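Local coordinates for chromosome-partitioning protein Spo0J (Thermus thermophilus HB27, PDB 1VZ0), which binds the plasmid centromere-like site parS, stimulates the ATPase activity of Soj and is probably involved in chromosome partitioning, at residues D117-P120 against V121-A124; L193-I196 against L197-L201; G134-Q137 against E138-A141. One frame throughout, in Å; residues are numbered along the deposited sequence.

Interaction 1 of 3, residues D117-P120 against V121-A124; sequences DLSP and VEEA
A chi1 of 75° sets OG of Ser119 between its own backbone N and carbonyl carbon, turned toward the opening turn of the helix, where Glu122 N meets it at 3.2 Å in a nearly straight bond (170° at the hydrogen). Val121 N also points at this OG, but the angle is poor and the bond weak. Glu122 has CG beside its backbone N and an extended chain beyond, and this lays its CG 3.3 Å from OG of Ser119, alongside the cap. The carbonyls take over from there. Glu123 N bonds to Ser119 O at 3.0 Å, nearly end-on to the C=O, whereas Ala124 N reaches Pro120 O from above the carbonyl plane, 38° out of it. A water donates to both Pro120 O and Glu123 OE2, 2.8 Å from each, and so bridges the first turn to a carboxylate. Leu118 slides past Glu122 in the opposite direction and crosses Glu123 at about a right angle: its CD1 rests 3.5 Å from CB of Glu123, while CD2 lies near Glu122 CB, its exact placement doubtful. OG of Ser119 is also bonded to Glu169 of helix 162-169, so the cap is tied to a second helix. OE1 of Glu122 forms a salt bridge with Arg39 of the second subunit, and Asp117 pairs with Arg115 and with that same Arg39. The whole is a classic serine N-cap followed by proline at the first helical position, here starting helix 120-132 in the helix-turn-helix domain of a ParB protein.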
ATOM      1  N   ASP C 117      -0.991   5.088  -1.994  1.00 37.11           N
ATOM      2  CA  ASP C 117      -0.862   3.781  -1.365  1.00 37.69           C
ATOM      3  C   ASP C 117      -1.912   3.431  -0.314  1.00 34.09           C
ATOM      4  O   ASP C 117      -2.172   2.265  -0.068  1.00 31.80           O
ATOM      5  CB  ASP C 117       0.508   3.708  -0.680  1.00 38.11           C
ATOM      6  CG  ASP C 117       1.489   2.912  -1.457  1.00 39.34           C
ATOM      7  OD1 ASP C 117       2.659   2.861  -1.046  1.00 44.76           O
ATOM      8  OD2 ASP C 117       1.083   2.326  -2.479  1.00 50.14           O
ATOM      9  N   LEU C 118      -2.480   4.454   0.316  1.00 35.74           N
ATOM     10  CA  LEU C 118      -3.451   4.307   1.401  1.00 33.72           C
ATOM     11  C   LEU C 118      -4.692   3.430   1.243  1.00 30.86           C
ATOM     12  O   LEU C 118      -5.517   3.677   0.376  1.00 29.03           O
ATOM     13  CB  LEU C 118      -3.930   5.698   1.834  1.00 36.01           C
ATOM     14  CG  LEU C 118      -3.631   6.222   3.241  1.00 36.15           C
ATOM     15  CD1 LEU C 118      -4.601   7.347   3.557  1.00 36.58           C
ATOM     16  CD2 LEU C 118      -3.773   5.128   4.258  1.00 38.13           C
ATOM     17  N   SER C 119      -4.837   2.417   2.097  1.00 32.33           N
ATOM     18  CA  SER C 119      -6.050   1.598   2.074  1.00 32.43           C
ATOM     19  C   SER C 119      -6.930   2.361   3.067  1.00 31.26           C
ATOM     20  O   SER C 119      -6.411   3.114   3.891  1.00 31.16           O
ATOM     21  CB  SER C 119      -5.788   0.191   2.607  1.00 32.19           C
ATOM     22  OG  SER C 119      -5.660   0.187   4.015  1.00 35.04           O
ATOM     23  N   PRO C 120      -8.260   2.201   3.003  1.00 30.41           N
ATOM     24  CA  PRO C 120      -9.033   2.962   3.983  1.00 26.71           C
ATOM     25  C   PRO C 120      -8.763   2.581   5.440  1.00 26.08           C
ATOM     26  O   PRO C 120      -9.021   3.373   6.346  1.00 27.82           O
ATOM     27  CB  PRO C 120     -10.482   2.725   3.546  1.00 29.42           C
ATOM     28  CG  PRO C 120     -10.425   1.422   2.809  1.00 30.55           C
ATOM     29  CD  PRO C 120      -9.141   1.515   2.042  1.00 29.84           C
ATOM     30  N   VAL C 121      -8.226   1.387   5.674  1.00 24.77           N
ATOM     31  CA  VAL C 121      -7.935   0.963   7.045  1.00 23.49           C
ATOM     32  C   VAL C 121      -6.704   1.709   7.565  1.00 25.23           C
ATOM     33  O   VAL C 121      -6.683   2.200   8.697  1.00 21.13           O
ATOM     34  CB  VAL C 121      -7.680  -0.562   7.133  1.00 19.99           C
ATOM     35  CG1 VAL C 121      -7.383  -0.960   8.570  1.00 18.43           C
ATOM     36  CG2 VAL C 121      -8.893  -1.321   6.626  1.00 19.82           C
ATOM     37  N   GLU C 122      -5.678   1.797   6.728  1.00 24.35           N
ATOM     38  CA  GLU C 122      -4.462   2.501   7.103  1.00 26.82           C
ATOM     39  C   GLU C 122      -4.795   3.969   7.277  1.00 25.96           C
ATOM     40  O   GLU C 122      -4.234   4.647   8.137  1.00 27.97           O
ATOM     41  CB  GLU C 122      -3.404   2.360   6.019  1.00 34.63           C
ATOM     42  CG  GLU C 122      -2.991   0.940   5.734  1.00 46.93           C
ATOM     43  CD  GLU C 122      -1.889   0.886   4.702  1.00 56.84           C
ATOM     44  OE1 GLU C 122      -0.729   1.189   5.057  1.00 62.96           O
ATOM     45  OE2 GLU C 122      -2.185   0.559   3.533  1.00 62.23           O
ATOM     46  N   GLU C 123      -5.710   4.454   6.448  1.00 20.61           N
ATOM     47  CA  GLU C 123      -6.123   5.837   6.530  1.00 26.90           C
ATOM     48  C   GLU C 123      -6.661   6.086   7.935  1.00 27.61           C
ATOM     49  O   GLU C 123      -6.285   7.055   8.584  1.00 24.79           O
ATOM     50  CB  GLU C 123      -7.212   6.129   5.504  1.00 27.58           C
ATOM     51  CG  GLU C 123      -7.618   7.584   5.452  1.00 35.18           C
ATOM     52  CD  GLU C 123      -8.868   7.813   4.616  1.00 39.96           C
ATOM     53  OE1 GLU C 123      -9.332   8.970   4.550  1.00 39.70           O
ATOM     54  OE2 GLU C 123      -9.388   6.835   4.028  1.00 42.78           O
ATOM     55  N   ALA C 124      -7.542   5.197   8.393  1.00 24.97           N
ATOM     56  CA  ALA C 124      -8.136   5.314   9.715  1.00 23.32           C
ATOM     57  C   ALA C 124      -7.090   5.228  10.830  1.00 23.68           C
ATOM     58  O   ALA C 124      -7.138   6.005  11.774  1.00 22.85           O
ATOM     59  CB  ALA C 124      -9.205   4.239   9.910  1.00 18.80           C
TER
HETATM   60  O   HOH W   1     -10.977   5.235   5.669  1.00 22.36           O

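Interaction 2 of 3, residues L193-I196 against L197-L201; sequences LKEI and LEKGL
The carboxylate of Glu195 is approached at an edge: NZ of Lys199 meets OE1 on its syn side at 3.1 Å, only 16° out of the carboxylate plane, in a hydrogen-bonded salt bridge between residues four apart, about one helical turn. CE of Lys199 follows at 3.5 Å from OE1, as the two chains lie side by side and point the same way. A bend at chi2 (-68°) turns the end of Glu195 toward the lysine. The other oxygen, OE2, stands 4.5 Å from OE2 of Glu198, a like charge. With an alanine here instead of Glu195, the ammonium of Lys199 would probably lose this mate and its long chain would be freer to swing. Along the buried side, CD2 of Leu193 touches CD1 of Leu197 at 3.5 Å. Helix 189-199 stops at Lys199, and Gly200, with positive phi, turns the chain so that Leu201 N bonds in plane to a lone pair of Ile196 O at 3.2 Å, while Gly200 N shares that oxygen weakly; CD2 of Leu201 then lies across CG1 of Ile196 at 4.1 Å. Leu193 and Ile196 pack on helix 175-183 through Leu181, Leu197 touches Ile173 in the loop before that helix, and Leu60 of the second subunit touches Leu193.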
ATOM      1  N   LEU C 193     -19.945 -10.970   8.226  1.00 22.56           N
ATOM      2  CA  LEU C 193     -18.815 -10.963   7.304  1.00 25.77           C
ATOM      3  C   LEU C 193     -18.846 -12.241   6.476  1.00 28.44           C
ATOM      4  O   LEU C 193     -18.680 -12.203   5.264  1.00 23.42           O
ATOM      5  CB  LEU C 193     -17.498 -10.893   8.079  1.00 24.29           C
ATOM      6  CG  LEU C 193     -16.239 -10.241   7.489  1.00 25.04           C
ATOM      7  CD1 LEU C 193     -15.015 -10.951   8.083  1.00 16.13           C
ATOM      8  CD2 LEU C 193     -16.215 -10.306   5.972  1.00 22.70           C
ATOM      9  N   LYS C 194     -19.055 -13.372   7.143  1.00 32.39           N
ATOM     10  CA  LYS C 194     -19.109 -14.657   6.454  1.00 37.28           C
ATOM     11  C   LYS C 194     -20.209 -14.654   5.399  1.00 37.86           C
ATOM     12  O   LYS C 194     -19.976 -15.055   4.261  1.00 36.63           O
ATOM     13  CB  LYS C 194     -19.346 -15.804   7.447  1.00 39.79           C
ATOM     14  CG  LYS C 194     -18.148 -16.141   8.324  1.00 48.06           C
ATOM     15  CD  LYS C 194     -18.442 -17.319   9.252  1.00 58.04           C
ATOM     16  CE  LYS C 194     -18.796 -18.577   8.457  1.00 63.72           C
ATOM     17  NZ  LYS C 194     -19.137 -19.736   9.334  1.00 67.15           N
ATOM     18  N   GLU C 195     -21.404 -14.204   5.778  1.00 36.05           N
ATOM     19  CA  GLU C 195     -22.524 -14.157   4.844  1.00 34.45           C
ATOM     20  C   GLU C 195     -22.138 -13.392   3.585  1.00 34.28           C
ATOM     21  O   GLU C 195     -22.365 -13.854   2.468  1.00 34.98           O
ATOM     22  CB  GLU C 195     -23.737 -13.486   5.494  1.00 38.35           C
ATOM     23  CG  GLU C 195     -24.441 -14.340   6.528  1.00 42.37           C
ATOM     24  CD  GLU C 195     -25.125 -15.553   5.914  1.00 46.31           C
ATOM     25  OE1 GLU C 195     -26.075 -15.366   5.125  1.00 44.77           O
ATOM     26  OE2 GLU C 195     -24.716 -16.693   6.217  1.00 48.76           O
ATOM     27  N   ILE C 196     -21.546 -12.220   3.770  1.00 31.46           N
ATOM     28  CA  ILE C 196     -21.144 -11.400   2.639  1.00 28.21           C
ATOM     29  C   ILE C 196     -20.144 -12.118   1.741  1.00 32.53           C
ATOM     30  O   ILE C 196     -20.304 -12.151   0.520  1.00 27.60           O
ATOM     31  CB  ILE C 196     -20.514 -10.080   3.104  1.00 22.29           C
ATOM     32  CG1 ILE C 196     -21.555  -9.252   3.860  1.00 18.67           C
ATOM     33  CG2 ILE C 196     -19.939  -9.325   1.894  1.00 14.59           C
ATOM     34  CD1 ILE C 196     -21.016  -7.929   4.405  1.00 18.29           C
ATOM     35  N   LEU C 197     -19.111 -12.692   2.348  1.00 32.00           N
ATOM     36  CA  LEU C 197     -18.082 -13.393   1.595  1.00 35.38           C
ATOM     37  C   LEU C 197     -18.593 -14.645   0.893  1.00 38.92           C
ATOM     38  O   LEU C 197     -18.334 -14.849  -0.296  1.00 39.38           O
ATOM     39  CB  LEU C 197     -16.920 -13.766   2.510  1.00 28.61           C
ATOM     40  CG  LEU C 197     -16.187 -12.569   3.123  1.00 33.11           C
ATOM     41  CD1 LEU C 197     -15.094 -13.059   4.064  1.00 25.20           C
ATOM     42  CD2 LEU C 197     -15.595 -11.699   2.004  1.00 26.26           C
ATOM     43  N   GLU C 198     -19.321 -15.480   1.625  1.00 38.95           N
ATOM     44  CA  GLU C 198     -19.837 -16.715   1.061  1.00 41.51           C
ATOM     45  C   GLU C 198     -20.799 -16.509  -0.087  1.00 40.95           C
ATOM     46  O   GLU C 198     -20.768 -17.260  -1.061  1.00 43.97           O
ATOM     47  CB  GLU C 198     -20.539 -17.542   2.132  1.00 44.00           C
ATOM     48  CG  GLU C 198     -19.608 -18.187   3.123  1.00 54.19           C
ATOM     49  CD  GLU C 198     -20.345 -19.067   4.110  1.00 58.79           C
ATOM     50  OE1 GLU C 198     -19.672 -19.676   4.966  1.00 63.42           O
ATOM     51  OE2 GLU C 198     -21.592 -19.150   4.028  1.00 62.46           O
ATOM     52  N   LYS C 199     -21.649 -15.495   0.021  1.00 39.32           N
ATOM     53  CA  LYS C 199     -22.653 -15.244  -1.007  1.00 37.59           C
ATOM     54  C   LYS C 199     -22.388 -14.094  -1.979  1.00 37.44           C
ATOM     55  O   LYS C 199     -23.205 -13.832  -2.863  1.00 40.59           O
ATOM     56  CB  LYS C 199     -24.017 -15.064  -0.331  1.00 34.36           C
ATOM     57  CG  LYS C 199     -24.383 -16.238   0.564  1.00 36.40           C
ATOM     58  CD  LYS C 199     -25.676 -16.014   1.333  1.00 41.28           C
ATOM     59  CE  LYS C 199     -26.028 -17.248   2.159  1.00 42.78           C
ATOM     60  NZ  LYS C 199     -27.318 -17.094   2.892  1.00 46.02           N
ATOM     61  N   GLY C 200     -21.251 -13.421  -1.839  1.00 36.25           N
ATOM     62  CA  GLY C 200     -20.938 -12.315  -2.734  1.00 35.23           C
ATOM     63  C   GLY C 200     -21.961 -11.188  -2.669  1.00 36.41           C
ATOM     64  O   GLY C 200     -22.270 -10.542  -3.680  1.00 35.20           O
ATOM     65  N   LEU C 201     -22.484 -10.949  -1.468  1.00 30.11           N
ATOM     66  CA  LEU C 201     -23.485  -9.912  -1.248  1.00 28.48           C
ATOM     67  C   LEU C 201     -23.067  -8.512  -1.655  1.00 27.07           C
ATOM     68  O   LEU C 201     -21.898  -8.141  -1.540  1.00 26.62           O
ATOM     69  CB  LEU C 201     -23.872  -9.870   0.225  1.00 25.42           C
ATOM     70  CG  LEU C 201     -25.016 -10.751   0.700  1.00 30.49           C
ATOM     71  CD1 LEU C 201     -24.961 -12.086  -0.001  1.00 30.95           C
ATOM     72  CD2 LEU C 201     -24.937 -10.886   2.223  1.00 27.41           C
TER

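Interaction 3 of 3, residues G134-Q137 against E138-A141; sequences GLTQ and EEVA
The turn into helix 137-144, the first helix of the inferred DNA-binding helix-turn-helix, is capped from the helix side. Thr136 holds the N-cap position, yet its hydroxyl makes no capping bond; instead OE1 of Glu139 reaches back to accept from Thr136 N at 3.0 Å, one half of a capping box. The N-H comes from above the carboxylate plane, 43° out of it, and the same oxygen grazes CB of Leu135 at 3.4 Å. A chi1 of -40° puts OG1 of Thr136 beside the backbone N and turns CG2 away, roughly anti to it; the Glu138 chain, bent at chi2, brings its carboxylate beside this methyl. Val140 N bonds to Thr136 O at 2.8 Å, nearly end-on, and Ala141 N to Gln137 O at 2.6 Å, a short bond. CG2 of Val140 meets Leu135 CB at 3.8 Å, joining the loop to the apolar side of the helix. Just before, Gly134 closes helix 120-132 in a Schellman motif, with backbone angles that jam any CB against the preceding carbonyl. Val140 touches Tyr127 and Leu130 of helix 120-132, and Ala141 touches Val151 of the following helix. Two carboxylates crowd the amino end of the helix, where the positive end of the helix dipole would probably stabilise their negative charge, and the Glu139 bond occupies an N-H of the incoming loop.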
ATOM      1  N   GLY C 134      -2.829  14.382  20.225  1.00 48.44           N
ATOM      2  CA  GLY C 134      -3.420  15.633  20.660  1.00 49.28           C
ATOM      3  C   GLY C 134      -4.191  16.434  19.627  1.00 49.95           C
ATOM      4  O   GLY C 134      -4.860  17.405  19.981  1.00 49.97           O
ATOM      5  N   LEU C 135      -4.111  16.051  18.355  1.00 48.16           N
ATOM      6  CA  LEU C 135      -4.837  16.788  17.330  1.00 50.03           C
ATOM      7  C   LEU C 135      -6.328  16.514  17.338  1.00 52.14           C
ATOM      8  O   LEU C 135      -6.799  15.530  17.914  1.00 53.68           O
ATOM      9  CB  LEU C 135      -4.301  16.481  15.934  1.00 48.99           C
ATOM     10  CG  LEU C 135      -2.997  17.154  15.519  1.00 50.41           C
ATOM     11  CD1 LEU C 135      -1.838  16.551  16.292  1.00 53.57           C
ATOM     12  CD2 LEU C 135      -2.791  16.973  14.024  1.00 50.96           C
ATOM     13  N   THR C 136      -7.058  17.408  16.680  1.00 54.53           N
ATOM     14  CA  THR C 136      -8.500  17.313  16.564  1.00 54.57           C
ATOM     15  C   THR C 136      -8.785  16.865  15.145  1.00 55.47           C
ATOM     16  O   THR C 136      -7.936  17.006  14.258  1.00 51.48           O
ATOM     17  CB  THR C 136      -9.172  18.680  16.763  1.00 56.83           C
ATOM     18  OG1 THR C 136      -8.518  19.386  17.820  1.00 57.44           O
ATOM     19  CG2 THR C 136     -10.647  18.499  17.119  1.00 60.27           C
ATOM     20  N   GLN C 137      -9.981  16.330  14.931  1.00 57.80           N
ATOM     21  CA  GLN C 137     -10.374  15.875  13.608  1.00 60.51           C
ATOM     22  C   GLN C 137     -10.242  17.038  12.630  1.00 60.62           C
ATOM     23  O   GLN C 137      -9.886  16.852  11.468  1.00 60.07           O
ATOM     24  CB  GLN C 137     -11.817  15.357  13.635  1.00 60.31           C
ATOM     25  CG  GLN C 137     -12.040  14.227  14.634  1.00 60.10           C
ATOM     26  CD  GLN C 137     -13.364  13.521  14.433  1.00 62.04           C
ATOM     27  OE1 GLN C 137     -13.733  12.631  15.204  1.00 62.27           O
ATOM     28  NE2 GLN C 137     -14.087  13.909  13.390  1.00 64.85           N
ATOM     29  N   GLU C 138     -10.516  18.242  13.126  1.00 62.21           N
ATOM     30  CA  GLU C 138     -10.436  19.454  12.323  1.00 63.48           C
ATOM     31  C   GLU C 138      -9.020  19.678  11.803  1.00 62.42           C
ATOM     32  O   GLU C 138      -8.809  19.822  10.598  1.00 61.90           O
ATOM     33  CB  GLU C 138     -10.883  20.668  13.149  1.00 68.90           C
ATOM     34  CG  GLU C 138     -12.348  20.642  13.612  1.00 76.91           C
ATOM     35  CD  GLU C 138     -12.602  19.692  14.780  1.00 82.83           C
ATOM     36  OE1 GLU C 138     -12.445  18.465  14.613  1.00 85.65           O
ATOM     37  OE2 GLU C 138     -12.964  20.176  15.874  1.00 85.50           O
ATOM     38  N   GLU C 139      -8.054  19.708  12.716  1.00 61.78           N
ATOM     39  CA  GLU C 139      -6.652  19.918  12.356  1.00 62.28           C
ATOM     40  C   GLU C 139      -6.163  18.757  11.499  1.00 59.41           C
ATOM     41  O   GLU C 139      -5.402  18.947  10.547  1.00 58.29           O
ATOM     42  CB  GLU C 139      -5.796  20.010  13.618  1.00 66.14           C
ATOM     43  CG  GLU C 139      -6.468  20.759  14.750  1.00 72.15           C
ATOM     44  CD  GLU C 139      -5.630  20.779  16.008  1.00 75.93           C
ATOM     45  OE1 GLU C 139      -5.167  19.698  16.432  1.00 76.13           O
ATOM     46  OE2 GLU C 139      -5.441  21.876  16.578  1.00 78.75           O
ATOM     47  N   VAL C 140      -6.597  17.553  11.864  1.00 56.52           N
ATOM     48  CA  VAL C 140      -6.244  16.343  11.134  1.00 50.66           C
ATOM     49  C   VAL C 140      -6.761  16.498   9.709  1.00 50.17           C
ATOM     50  O   VAL C 140      -6.016  16.338   8.740  1.00 45.91           O
ATOM     51  CB  VAL C 140      -6.907  15.102  11.775  1.00 49.93           C
ATOM     52  CG1 VAL C 140      -6.729  13.885  10.878  1.00 47.32           C
ATOM     53  CG2 VAL C 140      -6.311  14.846  13.146  1.00 45.19           C
ATOM     54  N   ALA C 141      -8.046  16.820   9.598  1.00 49.01           N
ATOM     55  CA  ALA C 141      -8.695  17.006   8.307  1.00 53.41           C
ATOM     56  C   ALA C 141      -7.955  18.063   7.502  1.00 56.95           C
ATOM     57  O   ALA C 141      -7.704  17.894   6.306  1.00 54.17           O
ATOM     58  CB  ALA C 141     -10.147  17.420   8.508  1.00 51.50           C
TER

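How the interactions relate
All three contacts are short local turns in the helical ParB HTH domain, met along the chain in the order interaction 1, interaction 3, interaction 2. Interaction 1 starts helix 120-132; interaction 3 follows that helix's end and starts helix 137-144, its centre about 17 Å from that of interaction 1 and its nearest atoms about 7 Å away. Interaction 2 finishes helix 189-199, with its centre about 22 Å from that of interaction 1 and 35 Å from that of interaction 3. None touches another. Between them the contacts take in two helix starts (120-132 and 137-144) and two helix ends (120-132 and 189-199). Interactions 1 and 2 also meet the second subunit, whereas interaction 3 contains the first residues of the inferred DNA-binding motif.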